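Local coordinates for twitching motility pilus retraction protein (Geobacter sulfurreducens PCA, PDB 5ZFQ) that probably acts as a hexameric ATPase motor that powers retraction of the type IV pilus and so drives twitching motility, at residues G41-I46 with V121-P126; E94-F99 with R106-V111; E308-N313 with S330-G335. One frame throughout, in Å; residues are numbered along the deposited sequence.

Interactions 1 and 2 hold two strand pairs of one antiparallel sheet, joined where strands 117-125 and 105-114 lie side by side; there V121 O probably accepts a hydrogen bond from N110 N. Both combine backbone ladders with polar side chains that reach a second subunit; interaction 2 adds a salt bridge. Interaction 3 lies on the opposite side of the chain's centre, about 39 Å from interaction 1 between centres. Although also buried, it joins strand 303-310 of the other, mixed sheet to a short helix through methionine packing, and no other subunit touches its segments.

Interaction 1 (G41-I46 with V121-P126); sequences GSDLHI and VFRVIP
L44 and F122 form a hydrogen-bonded antiparallel pair in which each satisfies the other's backbone: L44 N reaches F122 O at 2.6 Å, and F122 N reaches L44 O at 2.8 Å. V124 N extends the ladder to S42 O at 3.1 Å. The outer edges are paired too, S42 and D43 with R55, H45 with Q53, and V121 with N110, placing both strands inside a six-stranded sheet, consistent with the PAS-like N-terminal domain of PilT-type ATPases. On the face bearing H45, V121 CG1 sits over the imidazole in a CH-pi contact, 4.2 Å from the ring centroid. H45 NE2 bonds to D222 OD2 of the second subunit. D43 OD1 lies alongside the aliphatic R123 CG at 3.2 Å, but the bend at chi3 (-76°) carries the guanidinium onward, and R123 NE remains 5.0 Å from D43 OD1. Their ion pairs, with R55 and E189 respectively, are long and weak. On the face bearing L44 and F122, I46 CG1 comes to the edge of the F122 ring, 3.9 Å from F122 CE2. The sheet thus settles its own backbone polarity, while H45 NE2 takes its hydrogen bond across the subunit interface.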
loop_
_atom_site.group_PDB
_atom_site.type_symbol
_atom_site.label_atom_id
_atom_site.label_comp_id
_atom_site.label_asym_id
_atom_site.label_seq_id
_atom_site.Cartn_x
_atom_site.Cartn_y
_atom_site.Cartn_z
ATOM N N GLY A 41 26.440 -30.761 28.753
ATOM C CA GLY A 41 25.151 -30.523 28.142
ATOM C C GLY A 41 25.190 -29.375 27.156
ATOM O O GLY A 41 26.134 -28.578 27.158
ATOM N N SER A 42 24.167 -29.290 26.306
ATOM C CA SER A 42 24.086 -28.206 25.320
ATOM C C SER A 42 22.886 -27.310 25.611
ATOM O O SER A 42 22.962 -26.096 25.456
ATOM C CB SER A 42 24.001 -28.755 23.881
ATOM O OG SER A 42 22.851 -29.562 23.677
ATOM N N ASP A 43 21.787 -27.914 26.055
ATOM C CA ASP A 43 20.528 -27.185 26.201
ATOM C C ASP A 43 19.892 -27.387 27.574
ATOM O O ASP A 43 19.820 -28.501 28.079
ATOM C CB ASP A 43 19.554 -27.613 25.106
ATOM C CG ASP A 43 20.160 -27.505 23.737
ATOM O OD1 ASP A 43 20.099 -26.403 23.168
ATOM O OD2 ASP A 43 20.717 -28.519 23.233
ATOM N N LEU A 44 19.441 -26.294 28.174
ATOM C CA LEU A 44 18.746 -26.353 29.454
ATOM C C LEU A 44 17.293 -25.897 29.278
ATOM O O LEU A 44 17.023 -24.818 28.718
ATOM C CB LEU A 44 19.465 -25.489 30.501
ATOM C CG LEU A 44 18.688 -25.252 31.803
ATOM C CD1 LEU A 44 18.561 -26.563 32.629
ATOM C CD2 LEU A 44 19.320 -24.111 32.619
ATOM N N HIS A 45 16.351 -26.721 29.727
ATOM C CA HIS A 45 14.947 -26.361 29.559
ATOM C C HIS A 45 14.299 -26.054 30.885
ATOM O O HIS A 45 14.390 -26.836 31.830
ATOM C CB HIS A 45 14.182 -27.463 28.845
ATOM C CG HIS A 45 14.513 -27.564 27.396
ATOM N ND1 HIS A 45 13.765 -26.940 26.423
ATOM C CD2 HIS A 45 15.530 -28.186 26.753
ATOM C CE1 HIS A 45 14.302 -27.184 25.238
ATOM N NE2 HIS A 45 15.372 -27.937 25.411
ATOM N N ILE A 46 13.651 -24.892 30.932
ATOM C CA ILE A 46 12.956 -24.424 32.128
ATOM C C ILE A 46 11.477 -24.229 31.802
ATOM O O ILE A 46 11.076 -23.208 31.225
ATOM C CB ILE A 46 13.545 -23.082 32.675
ATOM C CG1 ILE A 46 15.059 -23.202 32.875
ATOM C CG2 ILE A 46 12.821 -22.665 33.945
ATOM C CD1 ILE A 46 15.450 -24.289 33.887
ATOM N N VAL A 121 14.606 -21.580 27.342
ATOM C CA VAL A 121 15.578 -22.504 26.793
ATOM C C VAL A 121 16.940 -21.817 26.797
ATOM O O VAL A 121 17.098 -20.679 26.303
ATOM C CB VAL A 121 15.208 -22.981 25.373
ATOM C CG1 VAL A 121 16.308 -23.890 24.830
ATOM C CG2 VAL A 121 13.870 -23.712 25.407
ATOM N N PHE A 122 17.916 -22.512 27.378
ATOM C CA PHE A 122 19.249 -21.955 27.484
ATOM C C PHE A 122 20.267 -22.853 26.824
ATOM O O PHE A 122 20.248 -24.075 26.975
ATOM C CB PHE A 122 19.561 -21.674 28.950
ATOM C CG PHE A 122 18.572 -20.731 29.559
ATOM C CD1 PHE A 122 18.763 -19.366 29.477
ATOM C CD2 PHE A 122 17.408 -21.207 30.137
ATOM C CE1 PHE A 122 17.812 -18.488 29.995
ATOM C CE2 PHE A 122 16.455 -20.343 30.662
ATOM C CZ PHE A 122 16.656 -18.982 30.597
ATOM N N ARG A 123 21.135 -22.220 26.045
ATOM C CA ARG A 123 22.053 -22.943 25.175
ATOM C C ARG A 123 23.473 -22.464 25.402
ATOM O O ARG A 123 23.737 -21.271 25.392
ATOM C CB ARG A 123 21.643 -22.759 23.703
ATOM C CG ARG A 123 20.204 -23.170 23.402
ATOM C CD ARG A 123 19.867 -23.063 21.927
ATOM N NE ARG A 123 19.657 -21.679 21.510
ATOM C CZ ARG A 123 20.016 -21.168 20.324
ATOM N NH1 ARG A 123 20.634 -21.921 19.425
ATOM N NH2 ARG A 123 19.759 -19.891 20.038
ATOM N N VAL A 124 24.383 -23.401 25.611
ATOM C CA VAL A 124 25.801 -23.090 25.723
ATOM C C VAL A 124 26.409 -22.514 24.440
ATOM O O VAL A 124 26.286 -23.096 23.355
ATOM C CB VAL A 124 26.605 -24.343 26.112
ATOM C CG1 VAL A 124 28.118 -24.053 26.087
ATOM C CG2 VAL A 124 26.166 -24.827 27.487
ATOM N N ILE A 125 27.058 -21.364 24.574
ATOM C CA ILE A 125 27.931 -20.865 23.518
ATOM C C ILE A 125 29.345 -21.324 23.815
ATOM O O ILE A 125 29.953 -20.894 24.796
ATOM C CB ILE A 125 27.915 -19.330 23.401
ATOM C CG1 ILE A 125 26.526 -18.829 23.028
ATOM C CG2 ILE A 125 28.904 -18.871 22.358
ATOM C CD1 ILE A 125 26.429 -17.339 23.075
ATOM N N PRO A 126 29.878 -22.208 22.971
ATOM C CA PRO A 126 31.213 -22.758 23.232
ATOM C C PRO A 126 32.299 -21.691 23.057
ATOM O O PRO A 126 32.145 -20.813 22.207
ATOM C CB PRO A 126 31.343 -23.872 22.191
ATOM C CG PRO A 126 30.455 -23.417 21.048
ATOM C CD PRO A 126 29.315 -22.656 21.683
#

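Interaction 2 (E94-F99 with R106-V111); sequences ELDLSF and RFRGNV
E94-F99 and R106-V111 are the two arms of a beta hairpin, paired antiparallel at the margin of the six-stranded sheet, with 94-101 one of its two outermost strands within the chain. L95 with V111, L97 with G109 and F99 with F107 each exchange two backbone hydrogen bonds; those of the central pair measure 3.0 Å from L97 N to G109 O and 2.8 Å from G109 N to L97 O. Between them, D96 with N110 and S98 with R108 are the non-hydrogen-bonded pairs.

The polar face centres on the D96 carboxylate. N110 ND2 approaches the anti lone pair of D96 OD1 at 3.0 Å, slightly out of its own amide plane, while D96 OD2 forms a salt bridge with R108 NH2 at the guanidinium edge, modelled too short for its length to be trusted at this resolution. A water accepts from R108 NE at 2.9 Å and donates to D96 OD1. Bent at chi3 (59°), R108 lays one guanidinium face over L97 O, and its NH1 continues to E203.

This hairpin forms one edge of the sheet of what is probably the PAS-like domain, and in the hexamer its polar face meets the second subunit: D96 is also paired with R220 of that subunit and N110 OD1 accepts from its Q221. E94 OE2 separately forms a salt bridge with R202 of the second subunit.

The opposite face is apolar. F99 has CG between its backbone N and carbonyl carbon (chi1 60°), which leans the ring across the neighbouring strand. F107 CB sits over one face of it, 3.7 Å from F99 CZ; the two phenyl rings, near parallel at 26°, are slid apart and barely overlap. Helix 29-38 covers this end through L33, which touches both phenylalanines.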
loop_
_atom_site.group_PDB
_atom_site.type_symbol
_atom_site.label_atom_id
_atom_site.label_comp_id
_atom_site.label_asym_id
_atom_site.label_seq_id
_atom_site.Cartn_x
_atom_site.Cartn_y
_atom_site.Cartn_z
ATOM N N GLU A 94 8.057 -12.508 24.092
ATOM C CA GLU A 94 9.185 -13.108 23.404
ATOM C C GLU A 94 10.438 -12.293 23.697
ATOM O O GLU A 94 10.438 -11.061 23.569
ATOM C CB GLU A 94 8.921 -13.201 21.884
ATOM C CG GLU A 94 8.324 -14.546 21.433
ATOM C CD GLU A 94 6.856 -14.484 21.085
ATOM O OE1 GLU A 94 6.249 -13.381 20.982
ATOM O OE2 GLU A 94 6.293 -15.574 20.922
ATOM N N LEU A 95 11.490 -12.987 24.125
ATOM C CA LEU A 95 12.793 -12.368 24.338
ATOM C C LEU A 95 13.896 -13.359 24.009
ATOM O O LEU A 95 13.853 -14.518 24.437
ATOM C CB LEU A 95 12.944 -11.885 25.778
ATOM C CG LEU A 95 14.223 -11.119 26.089
ATOM C CD1 LEU A 95 14.125 -9.679 25.557
ATOM C CD2 LEU A 95 14.475 -11.145 27.566
ATOM N N ASP A 96 14.896 -12.912 23.262
ATOM C CA ASP A 96 16.016 -13.785 22.934
ATOM C C ASP A 96 17.301 -13.020 23.160
ATOM O O ASP A 96 17.460 -11.929 22.630
ATOM C CB ASP A 96 15.906 -14.278 21.483
ATOM C CG ASP A 96 16.947 -15.325 21.132
ATOM O OD1 ASP A 96 16.730 -16.526 21.437
ATOM O OD2 ASP A 96 17.988 -14.936 20.542
ATOM N N LEU A 97 18.221 -13.571 23.944
ATOM C CA LEU A 97 19.447 -12.829 24.256
ATOM C C LEU A 97 20.693 -13.715 24.405
ATOM O O LEU A 97 20.613 -14.956 24.348
ATOM C CB LEU A 97 19.262 -12.019 25.549
ATOM C CG LEU A 97 19.359 -12.843 26.847
ATOM C CD1 LEU A 97 19.694 -11.952 28.002
ATOM C CD2 LEU A 97 18.086 -13.673 27.139
ATOM N N SER A 98 21.841 -13.062 24.603
ATOM C CA SER A 98 23.046 -13.738 25.066
ATOM C C SER A 98 23.511 -13.138 26.400
ATOM O O SER A 98 23.212 -11.977 26.724
ATOM C CB SER A 98 24.168 -13.655 24.031
ATOM O OG SER A 98 24.516 -12.307 23.767
ATOM N N PHE A 99 24.231 -13.940 27.178
ATOM C CA PHE A 99 24.801 -13.474 28.432
ATOM C C PHE A 99 25.954 -14.382 28.841
ATOM O O PHE A 99 26.135 -15.468 28.259
ATOM C CB PHE A 99 23.734 -13.420 29.536
ATOM C CG PHE A 99 23.083 -14.751 29.839
ATOM C CD1 PHE A 99 22.033 -15.220 29.068
ATOM C CD2 PHE A 99 23.509 -15.517 30.910
ATOM C CE1 PHE A 99 21.423 -16.436 29.361
ATOM C CE2 PHE A 99 22.910 -16.736 31.194
ATOM C CZ PHE A 99 21.864 -17.195 30.426
ATOM N N ARG A 106 29.542 -18.434 28.173
ATOM C CA ARG A 106 28.582 -17.566 27.506
ATOM C C ARG A 106 27.368 -18.423 27.149
ATOM O O ARG A 106 27.516 -19.595 26.776
ATOM C CB ARG A 106 29.201 -16.931 26.256
ATOM C CG ARG A 106 29.980 -15.623 26.463
ATOM C CD ARG A 106 29.065 -14.445 26.845
ATOM N NE ARG A 106 29.379 -13.267 26.021
ATOM C CZ ARG A 106 28.525 -12.291 25.685
ATOM N NH1 ARG A 106 27.265 -12.298 26.123
ATOM N NH2 ARG A 106 28.944 -11.289 24.908
ATOM N N PHE A 107 26.168 -17.864 27.287
ATOM C CA PHE A 107 24.964 -18.609 26.929
ATOM C C PHE A 107 24.093 -17.817 25.981
ATOM O O PHE A 107 24.174 -16.602 25.929
ATOM C CB PHE A 107 24.169 -18.981 28.183
ATOM C CG PHE A 107 24.949 -19.808 29.172
ATOM C CD1 PHE A 107 25.780 -19.202 30.108
ATOM C CD2 PHE A 107 24.869 -21.186 29.154
ATOM C CE1 PHE A 107 26.506 -19.963 31.021
ATOM C CE2 PHE A 107 25.596 -21.946 30.065
ATOM C CZ PHE A 107 26.412 -21.332 31.003
ATOM N N ARG A 108 23.268 -18.517 25.214
ATOM C CA ARG A 108 22.093 -17.893 24.606
ATOM C C ARG A 108 20.879 -18.306 25.434
ATOM O O ARG A 108 20.794 -19.444 25.909
ATOM C CB ARG A 108 21.925 -18.308 23.148
ATOM C CG ARG A 108 22.963 -17.756 22.252
ATOM C CD ARG A 108 22.343 -17.465 20.933
ATOM N NE ARG A 108 21.235 -16.506 20.999
ATOM C CZ ARG A 108 21.385 -15.188 20.872
ATOM N NH1 ARG A 108 22.604 -14.667 20.698
ATOM N NH2 ARG A 108 20.317 -14.385 20.933
ATOM N N GLY A 109 19.957 -17.378 25.633
ATOM C CA GLY A 109 18.748 -17.672 26.372
ATOM C C GLY A 109 17.539 -17.330 25.534
ATOM O O GLY A 109 17.569 -16.372 24.736
ATOM N N ASN A 110 16.477 -18.116 25.670
ATOM C CA ASN A 110 15.219 -17.733 25.059
ATOM C C ASN A 110 14.055 -17.904 26.012
ATOM O O ASN A 110 13.845 -18.983 26.569
ATOM C CB ASN A 110 14.969 -18.523 23.785
ATOM C CG ASN A 110 13.736 -18.042 23.057
ATOM O OD1 ASN A 110 12.650 -18.578 23.257
ATOM N ND2 ASN A 110 13.885 -17.002 22.245
ATOM N N VAL A 111 13.300 -16.828 26.179
ATOM C CA VAL A 111 12.232 -16.765 27.161
ATOM C C VAL A 111 10.936 -16.561 26.438
ATOM O O VAL A 111 10.842 -15.660 25.606
ATOM C CB VAL A 111 12.430 -15.604 28.161
ATOM C CG1 VAL A 111 11.392 -15.677 29.273
ATOM C CG2 VAL A 111 13.826 -15.635 28.729
HETATM O O HOH W 1 18.798 -17.868 21.797
#

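Interaction 3 (E308-N313 with S330-G335); sequences EVMVPN and SQMQVG
The end of strand 303-310, an outermost strand of the mixed sheet within the chain, meets the short helix 328-333 through one inserted methionine, M332. M332 CB is directed toward the strand, the side chain crosses both M310 and E308 at about a right angle, and SD and CE do the touching. M332 SD rests on M310 CG at 3.6 Å, and M332 CE lies 3.7 Å from E308 CD, against both CG and the carboxylate carbon. In M310, CG anti to the backbone N (chi1 -167°) sets CG against M332 SD, and the turn at chi2 (-87°) takes M310's own sulfur away; the side chain also packs against I263 and L286.

E308 is extended, and its oxygens are engaged elsewhere: OE1 accepts from M344 N and OE2 from A259 N, two backbone groups at helix starts that would probably help to stabilise a negative charge there. Further along, N313 ND2 stands 4.3 Å from Q331 OE1, a loose approach. The work of N313 is done by OD1, which accepts from I316 N as the N-cap of helix 314-321, and that helix also touches Q331. This is strand-to-helix packing at the border of a RecA-like ATPase domain, where a sheet strand runs through a short loop into a side-chain-capped helix.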
loop_
_atom_site.group_PDB
_atom_site.type_symbol
_atom_site.label_atom_id
_atom_site.label_comp_id
_atom_site.label_asym_id
_atom_site.label_seq_id
_atom_site.Cartn_x
_atom_site.Cartn_y
_atom_site.Cartn_z
ATOM N N GLU A 308 27.525 -29.051 -1.327
ATOM C CA GLU A 308 27.734 -28.786 -2.706
ATOM C C GLU A 308 28.609 -27.557 -2.721
ATOM O O GLU A 308 28.310 -26.593 -2.089
ATOM C CB GLU A 308 26.420 -28.530 -3.391
ATOM C CG GLU A 308 26.575 -27.865 -4.731
ATOM C CD GLU A 308 25.506 -28.206 -5.715
ATOM O OE1 GLU A 308 25.460 -29.322 -6.179
ATOM O OE2 GLU A 308 24.721 -27.350 -6.041
ATOM N N VAL A 309 29.719 -27.614 -3.436
ATOM C CA VAL A 309 30.629 -26.493 -3.541
ATOM C C VAL A 309 30.862 -26.050 -4.960
ATOM O O VAL A 309 31.245 -26.821 -5.774
ATOM C CB VAL A 309 32.017 -26.862 -3.012
ATOM C CG1 VAL A 309 32.950 -25.687 -3.052
ATOM C CG2 VAL A 309 31.942 -27.428 -1.629
ATOM N N MET A 310 30.669 -24.781 -5.239
ATOM C CA MET A 310 30.937 -24.247 -6.548
ATOM C C MET A 310 32.034 -23.204 -6.481
ATOM O O MET A 310 31.880 -22.217 -5.826
ATOM C CB MET A 310 29.698 -23.581 -7.085
ATOM C CG MET A 310 29.736 -23.252 -8.550
ATOM S SD MET A 310 30.433 -21.707 -9.062
ATOM C CE MET A 310 29.476 -20.487 -8.265
ATOM N N VAL A 311 33.129 -23.421 -7.186
ATOM C CA VAL A 311 34.215 -22.473 -7.238
ATOM C C VAL A 311 34.255 -21.945 -8.638
ATOM O O VAL A 311 34.474 -22.675 -9.559
ATOM C CB VAL A 311 35.557 -23.117 -6.935
ATOM C CG1 VAL A 311 36.619 -22.056 -6.821
ATOM C CG2 VAL A 311 35.493 -23.871 -5.634
ATOM N N PRO A 312 34.025 -20.588 -8.771
ATOM C CA PRO A 312 34.022 -20.088 -10.148
ATOM C C PRO A 312 35.321 -20.129 -10.893
ATOM O O PRO A 312 36.359 -20.072 -10.307
ATOM C CB PRO A 312 33.598 -18.647 -9.981
ATOM C CG PRO A 312 32.740 -18.673 -8.811
ATOM C CD PRO A 312 33.580 -19.426 -7.897
ATOM N N ASN A 313 35.226 -20.249 -12.203
ATOM C CA ASN A 313 36.373 -20.283 -13.079
ATOM C C ASN A 313 36.052 -19.491 -14.307
ATOM O O ASN A 313 34.933 -19.119 -14.494
ATOM C CB ASN A 313 36.831 -21.691 -13.397
ATOM C CG ASN A 313 35.773 -22.528 -14.044
ATOM O OD1 ASN A 313 34.884 -22.043 -14.692
ATOM N ND2 ASN A 313 35.891 -23.802 -13.875
ATOM N N SER A 330 27.173 -28.460 -14.980
ATOM C CA SER A 330 28.107 -29.244 -15.787
ATOM C C SER A 330 29.567 -29.036 -15.387
ATOM O O SER A 330 30.328 -29.997 -15.238
ATOM C CB SER A 330 27.930 -28.899 -17.263
ATOM O OG SER A 330 28.987 -29.432 -18.044
ATOM N N GLN A 331 29.952 -27.774 -15.222
ATOM C CA GLN A 331 31.308 -27.436 -14.812
ATOM C C GLN A 331 31.628 -27.976 -13.417
ATOM O O GLN A 331 32.783 -28.232 -13.085
ATOM C CB GLN A 331 31.507 -25.924 -14.862
ATOM C CG GLN A 331 31.506 -25.387 -16.267
ATOM C CD GLN A 331 32.553 -26.069 -17.147
ATOM O OE1 GLN A 331 33.757 -26.016 -16.855
ATOM N NE2 GLN A 331 32.097 -26.722 -18.228
ATOM N N MET A 332 30.603 -28.174 -12.604
ATOM C CA MET A 332 30.838 -28.625 -11.245
ATOM C C MET A 332 31.094 -30.135 -11.180
ATOM O O MET A 332 31.734 -30.632 -10.239
ATOM C CB MET A 332 29.655 -28.235 -10.363
ATOM C CG MET A 332 29.218 -26.812 -10.589
ATOM S SD MET A 332 27.907 -26.247 -9.504
ATOM C CE MET A 332 28.181 -27.210 -8.006
ATOM N N GLN A 333 30.581 -30.856 -12.158
ATOM C CA GLN A 333 30.751 -32.291 -12.224
ATOM C C GLN A 333 32.203 -32.678 -12.411
ATOM O O GLN A 333 32.715 -33.573 -11.756
ATOM C CB GLN A 333 29.927 -32.831 -13.366
ATOM C CG GLN A 333 28.571 -33.357 -12.966
ATOM C CD GLN A 333 27.584 -33.256 -14.094
ATOM O OE1 GLN A 333 27.860 -32.641 -15.097
ATOM N NE2 GLN A 333 26.435 -33.865 -13.936
ATOM N N VAL A 334 32.883 -31.948 -13.276
ATOM C CA VAL A 334 34.271 -32.224 -13.598
ATOM C C VAL A 334 35.311 -31.364 -12.905
ATOM O O VAL A 334 36.471 -31.426 -13.270
ATOM C CB VAL A 334 34.494 -32.069 -15.100
ATOM C CG1 VAL A 334 33.324 -32.658 -15.842
ATOM C CG2 VAL A 334 34.636 -30.616 -15.450
ATOM N N GLY A 335 34.900 -30.561 -11.929
ATOM C CA GLY A 335 35.784 -29.645 -11.253
ATOM C C GLY A 335 36.485 -30.052 -9.988
ATOM O O GLY A 335 37.166 -29.247 -9.390
#